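Local coordinates for manganese-binding protein (Chlamydia trachomatis, PDB 6NSI) that binds ferrous iron by preference, and also manganese and nickel, and delivers the metal to the membrane permease of an ABC transporter for import, at residues P256-N261 against F270-R275; V225-D230 against T278-G283; I103-R108 against S172-R177. One frame throughout, in Å; residues are numbered along the deposited sequence.

Contact 1. Residues P256-N261 against F270-R275; sequences PLYSDN and FQHNVR. With FE (Fe (III) ion), chain B.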
loop_
_atom_site.group_PDB
_atom_site.type_symbol
_atom_site.label_atom_id
_atom_site.label_comp_id
_atom_site.label_asym_id
_atom_site.label_seq_id
_atom_site.Cartn_x
_atom_site.Cartn_y
_atom_site.Cartn_z
ATOM N N PRO A 256 -12.981 8.520 0.463
ATOM C CA PRO A 256 -11.584 8.510 0.912
ATOM C C PRO A 256 -10.820 7.375 0.253
ATOM O O PRO A 256 -11.395 6.362 -0.158
ATOM C CB PRO A 256 -11.694 8.312 2.432
ATOM C CG PRO A 256 -12.983 7.574 2.629
ATOM C CD PRO A 256 -13.908 7.997 1.490
ATOM N N LEU A 257 -9.509 7.567 0.128
ATOM C CA LEU A 257 -8.647 6.486 -0.308
ATOM C C LEU A 257 -8.181 5.699 0.910
ATOM O O LEU A 257 -8.185 6.195 2.034
ATOM C CB LEU A 257 -7.448 7.032 -1.082
ATOM C CG LEU A 257 -7.714 7.830 -2.363
ATOM C CD1 LEU A 257 -6.361 8.308 -2.927
ATOM C CD2 LEU A 257 -8.417 6.953 -3.395
ATOM N N TYR A 258 -7.791 4.457 0.684
ATOM C CA TYR A 258 -7.244 3.636 1.760
ATOM C C TYR A 258 -5.762 3.448 1.488
ATOM O O TYR A 258 -5.380 2.711 0.577
ATOM C CB TYR A 258 -7.997 2.316 1.871
ATOM C CG TYR A 258 -9.400 2.562 2.369
ATOM C CD1 TYR A 258 -10.387 3.059 1.512
ATOM C CD2 TYR A 258 -9.736 2.343 3.696
ATOM C CE1 TYR A 258 -11.676 3.314 1.970
ATOM C CE2 TYR A 258 -11.018 2.596 4.154
ATOM C CZ TYR A 258 -11.981 3.079 3.289
ATOM O OH TYR A 258 -13.261 3.328 3.755
ATOM N N SER A 259 -4.935 4.139 2.272
ATOM C CA SER A 259 -3.493 4.149 2.069
ATOM C C SER A 259 -2.798 3.041 2.862
ATOM O O SER A 259 -2.085 2.208 2.296
ATOM C CB SER A 259 -2.940 5.512 2.492
ATOM O OG SER A 259 -3.255 5.737 3.861
ATOM N N ASP A 260 -2.981 3.035 4.180
ATOM C CA ASP A 260 -2.226 2.167 5.068
ATOM C C ASP A 260 -3.072 1.028 5.616
ATOM O O ASP A 260 -2.604 0.263 6.474
ATOM C CB ASP A 260 -1.634 2.984 6.215
ATOM C CG ASP A 260 -0.472 3.874 5.778
ATOM O OD1 ASP A 260 0.178 3.600 4.732
ATOM O OD2 ASP A 260 -0.202 4.855 6.503
ATOM N N ASN A 261 -4.312 0.900 5.158
ATOM C CA ASN A 261 -5.205 -0.095 5.722
ATOM C C ASN A 261 -6.167 -0.556 4.636
ATOM O O ASN A 261 -6.060 -0.166 3.473
ATOM C CB ASN A 261 -5.942 0.447 6.957
ATOM C CG ASN A 261 -6.928 1.578 6.622
ATOM O OD1 ASN A 261 -6.812 2.246 5.594
ATOM N ND2 ASN A 261 -7.885 1.810 7.516
ATOM N N PHE A 270 -8.258 -2.085 -3.165
ATOM C CA PHE A 270 -7.532 -1.706 -4.375
ATOM C C PHE A 270 -8.500 -1.268 -5.470
ATOM O O PHE A 270 -8.310 -0.222 -6.110
ATOM C CB PHE A 270 -6.661 -2.880 -4.839
ATOM C CG PHE A 270 -5.927 -2.626 -6.135
ATOM C CD1 PHE A 270 -4.708 -1.960 -6.136
ATOM C CD2 PHE A 270 -6.452 -3.076 -7.354
ATOM C CE1 PHE A 270 -4.026 -1.731 -7.321
ATOM C CE2 PHE A 270 -5.772 -2.857 -8.554
ATOM C CZ PHE A 270 -4.558 -2.182 -8.538
ATOM N N GLN A 271 -9.565 -2.049 -5.684
ATOM C CA GLN A 271 -10.564 -1.671 -6.681
ATOM C C GLN A 271 -11.172 -0.309 -6.358
ATOM O O GLN A 271 -11.269 0.561 -7.235
ATOM C CB GLN A 271 -11.653 -2.737 -6.772
ATOM C CG GLN A 271 -11.141 -4.089 -7.260
ATOM C CD GLN A 271 -12.230 -5.157 -7.320
ATOM O OE1 GLN A 271 -12.930 -5.413 -6.335
ATOM N NE2 GLN A 271 -12.373 -5.789 -8.485
ATOM N N HIS A 272 -11.585 -0.105 -5.098
ATOM C CA HIS A 272 -12.178 1.173 -4.709
ATOM C C HIS A 272 -11.218 2.333 -4.961
ATOM O O HIS A 272 -11.631 3.398 -5.446
ATOM C CB HIS A 272 -12.591 1.153 -3.234
ATOM C CG HIS A 272 -12.896 2.515 -2.685
ATOM N ND1 HIS A 272 -14.182 3.010 -2.585
ATOM C CD2 HIS A 272 -12.078 3.500 -2.235
ATOM C CE1 HIS A 272 -14.141 4.233 -2.084
ATOM N NE2 HIS A 272 -12.876 4.557 -1.871
ATOM N N ASN A 273 -9.937 2.155 -4.607
ATOM C CA ASN A 273 -8.954 3.212 -4.824
ATOM C C ASN A 273 -8.841 3.548 -6.305
ATOM O O ASN A 273 -8.781 4.724 -6.680
ATOM C CB ASN A 273 -7.593 2.788 -4.278
ATOM C CG ASN A 273 -7.478 2.971 -2.766
ATOM O OD1 ASN A 273 -8.293 3.652 -2.134
ATOM N ND2 ASN A 273 -6.452 2.375 -2.188
ATOM N N VAL A 274 -8.804 2.521 -7.159
ATOM C CA VAL A 274 -8.658 2.764 -8.592
ATOM C C VAL A 274 -9.902 3.449 -9.145
ATOM O O VAL A 274 -9.801 4.394 -9.934
ATOM C CB VAL A 274 -8.349 1.442 -9.327
ATOM C CG1 VAL A 274 -8.479 1.625 -10.845
ATOM C CG2 VAL A 274 -6.943 0.959 -8.959
ATOM N N ARG A 275 -11.090 2.984 -8.743
ATOM C CA ARG A 275 -12.333 3.621 -9.173
ATOM C C ARG A 275 -12.369 5.084 -8.749
ATOM O O ARG A 275 -12.661 5.968 -9.558
ATOM C CB ARG A 275 -13.536 2.877 -8.586
ATOM C CG ARG A 275 -13.883 1.580 -9.300
ATOM C CD ARG A 275 -15.055 0.830 -8.624
ATOM N NE ARG A 275 -14.828 -0.615 -8.639
ATOM C CZ ARG A 275 -15.210 -1.421 -9.631
ATOM N NH1 ARG A 275 -15.857 -0.918 -10.683
ATOM N NH2 ARG A 275 -14.952 -2.730 -9.575
HETATM FE FE FE B . 1.708 4.938 4.990
#
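Pro256 opens the contact with its carbonyl O, which takes a hydrogen bond of 2.9 Å from His272 NE2. The donor comes in nearly along the C=O axis, and the oxygen sits at the edge of the imidazole, 16° out of its plane. Since this N-H is the donor, His272 carries a proton on NE2. Leu257 follows with CD2 3.5 Å from Asn273 OD1, a methyl laid against the amide of the next helix residue. At Tyr258 the loop backbone is gripped twice by that amide. Tyr258 N gives a nearly straight bond (167°) to Asn273 OD1 at 3.0 Å, in the carbonyl plane and on a lone pair, while Asn273 ND2 returns a 3.0 Å bond to Tyr258 O, which lies close to the amide plane, although ND2 is tilted 30° from the Tyr258 carbonyl plane. The two bonds fix the rotation of the amide and hold the loop much as a neighbouring strand might. The Tyr258 ring turns an edge toward the face of His272 in an offset T-shaped pair, centroids 5.8 Å apart. Two residues on, Asp260 chelates the iron(III) ion through both carboxylate oxygens, OD1 at 2.0 Å and OD2 at 2.4 Å, completing a site with His36, His102 and His168. Asn273 and His272 thus anchor the backbone just upstream of a metal ligand. The loop runs from strand 251-252 to helix 266-280, whose other side packs through Phe270 and Val274 on helices 129-154 and 172-178.

Contact 2. Residues V225-D230 against T278-G283; sequences VVFLED and TEELGG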
loop_
_atom_site.group_PDB
_atom_site.type_symbol
_atom_site.label_atom_id
_atom_site.label_comp_id
_atom_site.label_asym_id
_atom_site.label_seq_id
_atom_site.Cartn_x
_atom_site.Cartn_y
_atom_site.Cartn_z
ATOM N N VAL A 225 -8.892 18.368 -7.725
ATOM C CA VAL A 225 -9.369 17.539 -6.632
ATOM C C VAL A 225 -8.171 16.957 -5.887
ATOM O O VAL A 225 -7.123 16.665 -6.475
ATOM C CB VAL A 225 -10.321 16.436 -7.168
ATOM C CG1 VAL A 225 -9.669 15.710 -8.321
ATOM C CG2 VAL A 225 -10.746 15.483 -6.055
ATOM N N VAL A 226 -8.332 16.809 -4.569
ATOM C CA VAL A 226 -7.337 16.197 -3.702
ATOM C C VAL A 226 -8.020 15.064 -2.939
ATOM O O VAL A 226 -9.236 15.056 -2.764
ATOM C CB VAL A 226 -6.722 17.236 -2.741
ATOM C CG1 VAL A 226 -6.157 18.419 -3.531
ATOM C CG2 VAL A 226 -7.783 17.737 -1.760
ATOM N N PHE A 227 -7.226 14.112 -2.456
ATOM C CA PHE A 227 -7.768 12.869 -1.914
ATOM C C PHE A 227 -7.446 12.722 -0.427
ATOM O O PHE A 227 -6.286 12.519 -0.056
ATOM C CB PHE A 227 -7.228 11.667 -2.688
ATOM C CG PHE A 227 -7.639 11.645 -4.139
ATOM C CD1 PHE A 227 -6.906 12.356 -5.096
ATOM C CD2 PHE A 227 -8.753 10.915 -4.549
ATOM C CE1 PHE A 227 -7.270 12.322 -6.449
ATOM C CE2 PHE A 227 -9.132 10.880 -5.923
ATOM C CZ PHE A 227 -8.393 11.584 -6.854
ATOM N N LEU A 228 -8.485 12.741 0.400
ATOM C CA LEU A 228 -8.385 12.341 1.799
ATOM C C LEU A 228 -8.136 10.848 1.905
ATOM O O LEU A 228 -8.519 10.081 1.024
ATOM C CB LEU A 228 -9.683 12.670 2.539
ATOM C CG LEU A 228 -10.071 14.146 2.491
ATOM C CD1 LEU A 228 -11.529 14.314 2.906
ATOM C CD2 LEU A 228 -9.172 14.902 3.428
ATOM N N GLU A 229 -7.512 10.435 3.018
ATOM C CA GLU A 229 -7.284 9.028 3.317
ATOM C C GLU A 229 -7.977 8.656 4.616
ATOM O O GLU A 229 -7.968 9.422 5.587
ATOM C CB GLU A 229 -5.789 8.679 3.436
ATOM C CG GLU A 229 -4.978 9.024 2.194
ATOM C CD GLU A 229 -3.497 9.194 2.496
ATOM O OE1 GLU A 229 -3.016 8.586 3.486
ATOM O OE2 GLU A 229 -2.816 9.926 1.739
ATOM N N ASP A 230 -8.505 7.443 4.621
ATOM C CA ASP A 230 -9.173 6.871 5.807
ATOM C C ASP A 230 -8.123 6.829 6.905
ATOM O O ASP A 230 -6.984 6.556 6.600
ATOM C CB ASP A 230 -9.616 5.439 5.542
ATOM C CG ASP A 230 -10.529 4.880 6.613
ATOM O OD1 ASP A 230 -11.618 5.367 6.730
ATOM O OD2 ASP A 230 -10.115 3.991 7.307
ATOM N N THR A 278 -9.677 7.142 -10.700
ATOM C CA THR A 278 -10.037 7.264 -12.116
ATOM C C THR A 278 -11.197 8.237 -12.308
ATOM O O THR A 278 -11.133 9.140 -13.154
ATOM C CB THR A 278 -10.388 5.887 -12.702
ATOM O OG1 THR A 278 -9.285 4.992 -12.522
ATOM C CG2 THR A 278 -10.684 5.979 -14.208
ATOM N N GLU A 279 -12.264 8.085 -11.515
ATOM C CA GLU A 279 -13.442 8.927 -11.723
ATOM C C GLU A 279 -13.153 10.386 -11.397
ATOM O O GLU A 279 -13.571 11.292 -12.134
ATOM C CB GLU A 279 -14.613 8.423 -10.874
ATOM C CG GLU A 279 -15.396 7.287 -11.507
ATOM C CD GLU A 279 -16.481 6.744 -10.590
ATOM O OE1 GLU A 279 -16.688 7.317 -9.491
ATOM O OE2 GLU A 279 -17.117 5.737 -10.968
ATOM N N GLU A 280 -12.444 10.642 -10.295
ATOM C CA GLU A 280 -12.262 12.027 -9.867
ATOM C C GLU A 280 -11.287 12.776 -10.763
ATOM O O GLU A 280 -11.426 13.996 -10.926
ATOM C CB GLU A 280 -11.791 12.080 -8.414
ATOM C CG GLU A 280 -12.829 11.548 -7.416
ATOM C CD GLU A 280 -13.876 12.580 -7.021
ATOM O OE1 GLU A 280 -14.542 12.376 -5.981
ATOM O OE2 GLU A 280 -14.036 13.595 -7.749
ATOM N N LEU A 281 -10.302 12.082 -11.345
ATOM C CA LEU A 281 -9.350 12.702 -12.271
ATOM C C LEU A 281 -9.836 12.708 -13.728
ATOM O O LEU A 281 -9.092 13.127 -14.628
ATOM C CB LEU A 281 -7.985 12.016 -12.162
ATOM C CG LEU A 281 -7.359 12.264 -10.764
ATOM C CD1 LEU A 281 -5.969 11.684 -10.693
ATOM C CD2 LEU A 281 -7.314 13.733 -10.465
ATOM N N GLY A 282 -11.066 12.282 -13.982
ATOM C CA GLY A 282 -11.689 12.506 -15.269
ATOM C C GLY A 282 -11.680 11.328 -16.215
ATOM O O GLY A 282 -12.063 11.498 -17.383
ATOM N N GLY A 283 -11.254 10.146 -15.758
ATOM C CA GLY A 283 -11.268 8.952 -16.575
ATOM C C GLY A 283 -12.594 8.219 -16.513
ATOM O O GLY A 283 -13.586 8.692 -15.950
#
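Glu280 and Leu281, at the C-terminal end of helix 266-280, pack on Val225 and Phe227 where the helix finishes in a Schellman motif. This joins the helix end to the two-stranded parallel sheet of 225-226 and 251-252. Thr278 supplies the carbonyl O that accepts from Gly283 N at 2.8 Å, the longer-range bond of the motif, and Glu279 O receives Gly282 N. Glu280 applies the aliphatic base of its side chain to the phenyl ring: CB lies 3.8 Å from Phe227 CZ, and the two side chains run antiparallel alongside one another. A turn about the CB-CG bond (chi2 -83°) then directs the carboxylate away from that ring toward the sheet, its plane almost perpendicular to the phenyl. There OE1 accepts a hydrogen bond from Lys254 N and OE2 forms a salt bridge with Arg251, so both carboxylate oxygens have partners, on strand 251-252 and just after it. Leu281, the first residue to leave helical backbone angles, still sends its side chain into the contact. Its CG sits at the edge of the Phe227 ring, near the ring plane, 4.1 Å from CZ. Gly282, with a positive phi of 100°, is the C-prime residue that reverses the chain, and Gly283 leads the backbone away beside Thr278. No hydrogen bond links the two segments; the junction is held by van der Waals contact, while polar bonds to neighbouring residues fix the glutamate. Val225 uses one methyl twice: CG1 lies 3.6 Å from the backbone O of Glu280 and 3.7 Å from Leu281 CD2.

Contact 3. Residues I103-R108 against S172-R177; sequences IWTDMR and SYFTRR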
loop_
_atom_site.group_PDB
_atom_site.type_symbol
_atom_site.label_atom_id
_atom_site.label_comp_id
_atom_site.label_asym_id
_atom_site.label_seq_id
_atom_site.Cartn_x
_atom_site.Cartn_y
_atom_site.Cartn_z
ATOM N N ILE A 103 4.430 -0.817 -1.115
ATOM C CA ILE A 103 4.425 -1.544 -2.388
ATOM C C ILE A 103 3.094 -2.215 -2.700
ATOM O O ILE A 103 2.889 -2.656 -3.839
ATOM C CB ILE A 103 5.551 -2.599 -2.419
ATOM C CG1 ILE A 103 5.440 -3.554 -1.223
ATOM C CG2 ILE A 103 6.932 -1.916 -2.473
ATOM C CD1 ILE A 103 6.442 -4.755 -1.251
ATOM N N TRP A 104 2.175 -2.312 -1.735
ATOM C CA TRP A 104 0.912 -3.008 -1.963
ATOM C C TRP A 104 -0.075 -2.217 -2.817
ATOM O O TRP A 104 -1.162 -2.735 -3.107
ATOM C CB TRP A 104 0.247 -3.366 -0.628
ATOM C CG TRP A 104 -0.010 -2.140 0.228
ATOM C CD1 TRP A 104 -1.104 -1.315 0.185
ATOM C CD2 TRP A 104 0.862 -1.598 1.224
ATOM N NE1 TRP A 104 -0.969 -0.290 1.109
ATOM C CE2 TRP A 104 0.225 -0.445 1.762
ATOM C CE3 TRP A 104 2.110 -1.978 1.730
ATOM C CZ2 TRP A 104 0.804 0.325 2.771
ATOM C CZ3 TRP A 104 2.681 -1.211 2.735
ATOM C CH2 TRP A 104 2.028 -0.071 3.244
ATOM N N THR A 105 0.247 -0.984 -3.213
ATOM C CA THR A 105 -0.595 -0.266 -4.166
ATOM C C THR A 105 -0.215 -0.546 -5.609
ATOM O O THR A 105 -0.923 -0.093 -6.517
ATOM C CB THR A 105 -0.524 1.247 -3.941
ATOM O OG1 THR A 105 0.777 1.724 -4.319
ATOM C CG2 THR A 105 -0.808 1.600 -2.456
ATOM N N ASP A 106 0.898 -1.235 -5.843
ATOM C CA ASP A 106 1.303 -1.648 -7.178
ATOM C C ASP A 106 0.985 -3.141 -7.267
ATOM O O ASP A 106 1.667 -3.968 -6.651
ATOM C CB ASP A 106 2.784 -1.325 -7.399
ATOM C CG ASP A 106 3.331 -1.858 -8.733
ATOM O OD1 ASP A 106 2.773 -2.839 -9.273
ATOM O OD2 ASP A 106 4.349 -1.307 -9.225
ATOM N N MET A 107 -0.072 -3.477 -8.011
ATOM C CA MET A 107 -0.595 -4.841 -8.036
ATOM C C MET A 107 0.369 -5.832 -8.687
ATOM O O MET A 107 0.288 -7.031 -8.405
ATOM C CB MET A 107 -1.954 -4.854 -8.745
ATOM C CG MET A 107 -2.691 -6.209 -8.719
ATOM S SD MET A 107 -3.162 -6.833 -7.081
ATOM C CE MET A 107 -4.199 -5.526 -6.411
ATOM N N ARG A 108 1.288 -5.372 -9.536
ATOM C CA ARG A 108 2.307 -6.294 -10.037
ATOM C C ARG A 108 3.323 -6.624 -8.953
ATOM O O ARG A 108 3.723 -7.787 -8.792
ATOM C CB ARG A 108 3.010 -5.709 -11.256
ATOM C CG ARG A 108 4.095 -6.622 -11.814
ATOM C CD ARG A 108 5.120 -5.835 -12.615
ATOM N NE ARG A 108 6.090 -5.158 -11.755
ATOM C CZ ARG A 108 7.094 -5.765 -11.127
ATOM N NH1 ARG A 108 7.269 -7.080 -11.260
ATOM N NH2 ARG A 108 7.924 -5.056 -10.365
ATOM N N SER A 172 3.298 6.481 -4.121
ATOM C CA SER A 172 4.392 6.668 -5.072
ATOM C C SER A 172 4.528 5.479 -6.025
ATOM O O SER A 172 4.745 5.667 -7.231
ATOM C CB SER A 172 5.709 6.925 -4.334
ATOM O OG SER A 172 5.762 8.267 -3.872
ATOM N N TYR A 173 4.428 4.246 -5.515
ATOM C CA TYR A 173 4.509 3.086 -6.409
ATOM C C TYR A 173 3.340 3.059 -7.387
ATOM O O TYR A 173 3.518 2.804 -8.585
ATOM C CB TYR A 173 4.554 1.791 -5.598
ATOM C CG TYR A 173 5.822 1.654 -4.795
ATOM C CD1 TYR A 173 5.855 2.015 -3.450
ATOM C CD2 TYR A 173 6.982 1.169 -5.377
ATOM C CE1 TYR A 173 7.012 1.888 -2.705
ATOM C CE2 TYR A 173 8.147 1.050 -4.650
ATOM C CZ TYR A 173 8.162 1.402 -3.314
ATOM O OH TYR A 173 9.324 1.279 -2.583
ATOM N N PHE A 174 2.130 3.274 -6.867
ATOM C CA PHE A 174 0.928 3.407 -7.679
ATOM C C PHE A 174 1.135 4.412 -8.809
ATOM O O PHE A 174 0.814 4.146 -9.977
ATOM C CB PHE A 174 -0.215 3.843 -6.737
ATOM C CG PHE A 174 -1.557 3.999 -7.394
ATOM C CD1 PHE A 174 -1.919 5.202 -8.013
ATOM C CD2 PHE A 174 -2.482 2.965 -7.339
ATOM C CE1 PHE A 174 -3.154 5.346 -8.596
ATOM C CE2 PHE A 174 -3.727 3.097 -7.922
ATOM C CZ PHE A 174 -4.072 4.296 -8.543
ATOM N N THR A 175 1.656 5.590 -8.461
ATOM C CA THR A 175 1.807 6.676 -9.421
ATOM C C THR A 175 2.833 6.329 -10.495
ATOM O O THR A 175 2.628 6.611 -11.681
ATOM C CB THR A 175 2.242 7.940 -8.677
ATOM O OG1 THR A 175 1.209 8.351 -7.750
ATOM C CG2 THR A 175 2.575 9.057 -9.669
ATOM N N ARG A 176 3.961 5.756 -10.078
ATOM C CA ARG A 176 5.013 5.365 -11.014
ATOM C C ARG A 176 4.515 4.302 -11.998
ATOM O O ARG A 176 4.817 4.364 -13.198
ATOM C CB ARG A 176 6.230 4.865 -10.221
ATOM C CG ARG A 176 7.534 4.705 -11.039
ATOM C CD ARG A 176 8.669 4.065 -10.200
ATOM N NE ARG A 176 8.311 2.731 -9.706
ATOM C CZ ARG A 176 9.125 1.915 -9.019
ATOM N NH1 ARG A 176 10.371 2.294 -8.719
ATOM N NH2 ARG A 176 8.697 0.708 -8.628
ATOM N N ARG A 177 3.737 3.325 -11.513
ATOM C CA ARG A 177 3.237 2.271 -12.391
ATOM C C ARG A 177 2.102 2.754 -13.288
ATOM O O ARG A 177 2.147 2.558 -14.506
ATOM C CB ARG A 177 2.761 1.057 -11.584
ATOM C CG ARG A 177 2.149 -0.024 -12.529
ATOM C CD ARG A 177 2.197 -1.419 -11.954
ATOM N NE ARG A 177 1.823 -2.472 -12.907
ATOM C CZ ARG A 177 2.689 -3.117 -13.698
ATOM N NH1 ARG A 177 3.984 -2.804 -13.680
ATOM N NH2 ARG A 177 2.272 -4.086 -14.515
HETATM O O HOH W 1 2.625 3.402 -3.055
HETATM O O HOH W 2 5.716 0.978 -9.163
HETATM O O HOH W 3 5.816 -2.257 -11.005
#
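The N-terminus of helix 107-124, with Asp106 as its N-cap, packs here against helix 172-178. The capping bond from Arg108 N to Asp106 OD1, 2.9 Å, is weak by its angle; OD1 is also hydrogen-bonded to Val109, its stronger partner, one residue beyond the segment. In the 3-10 turn before the cap, which directly follows the iron ligand His102, Ile103 lays CG2 over one face of the Tyr173 ring, a CH-pi contact 3.8 Å from the centroid; the phenol OH is tied to Asp100 O and Leu93 N. Thr105 OG1 accepts a weak bond from Phe174 N at 3.3 Å, and water 1 bridges the same hydroxyl, which donates to it, to Tyr173 N. Phe174 presents a ring edge to Thr105 O. Asp106, its CG swung opposite the backbone N (chi1 174°), reaches across to the extended chain of Arg177, where OD1 comes 3.1 Å from CD. The salt bridge is long, 3.8 Å from OD1 to NE, and the oxygen stands well out of the guanidinium plane, leaving attraction of charge without a directed N-H. The other oxygen, OD2, accepts from water 2 at 2.7 Å, which also donates to Tyr173 O and accepts from Arg176 NH2, and from water 3, which takes Arg108 NE and, weakly, Arg177 NH1. Over the centre of one Arg177 guanidinium face lies Arg108 CB, while Arg108 NE and Arg177 NH1 approach to 3.7 Å. This proximity of like charges is probably eased by the Asp106 carboxylate beside both groups, by Asp147, which forms a salt bridge with Arg177 NH2, and by Cys89 O, which takes Arg108 NH2. The carboxylate therefore serves both helices, one by capping and the other through water, a long, undirected salt bridge and contact with the Arg177 chain.

In the fold
From the N terminus, contact 3 closes first, its 63-residue loop carrying most of helix 107-124 and all of helix 129-154 before returning on helix 172-178. It closes before the others open, and none cross. Contact 2 opens at strand 225-226 and closes at the end of helix 266-280; contact 1 is nested inside that loop and uses the same helix. Contacts 1 and 2 touch, by Leu257 N to Leu228 O and Ser259 OG to Glu229 OE1. Contact 1 also meets contact 3, where Trp104 NE1 bonds to Ser259 O and Phe270 packs on Met107. Contacts 2 and 3 stay apart. Contact 1 thus lies between the small parallel sheet and the helices beside the iron site.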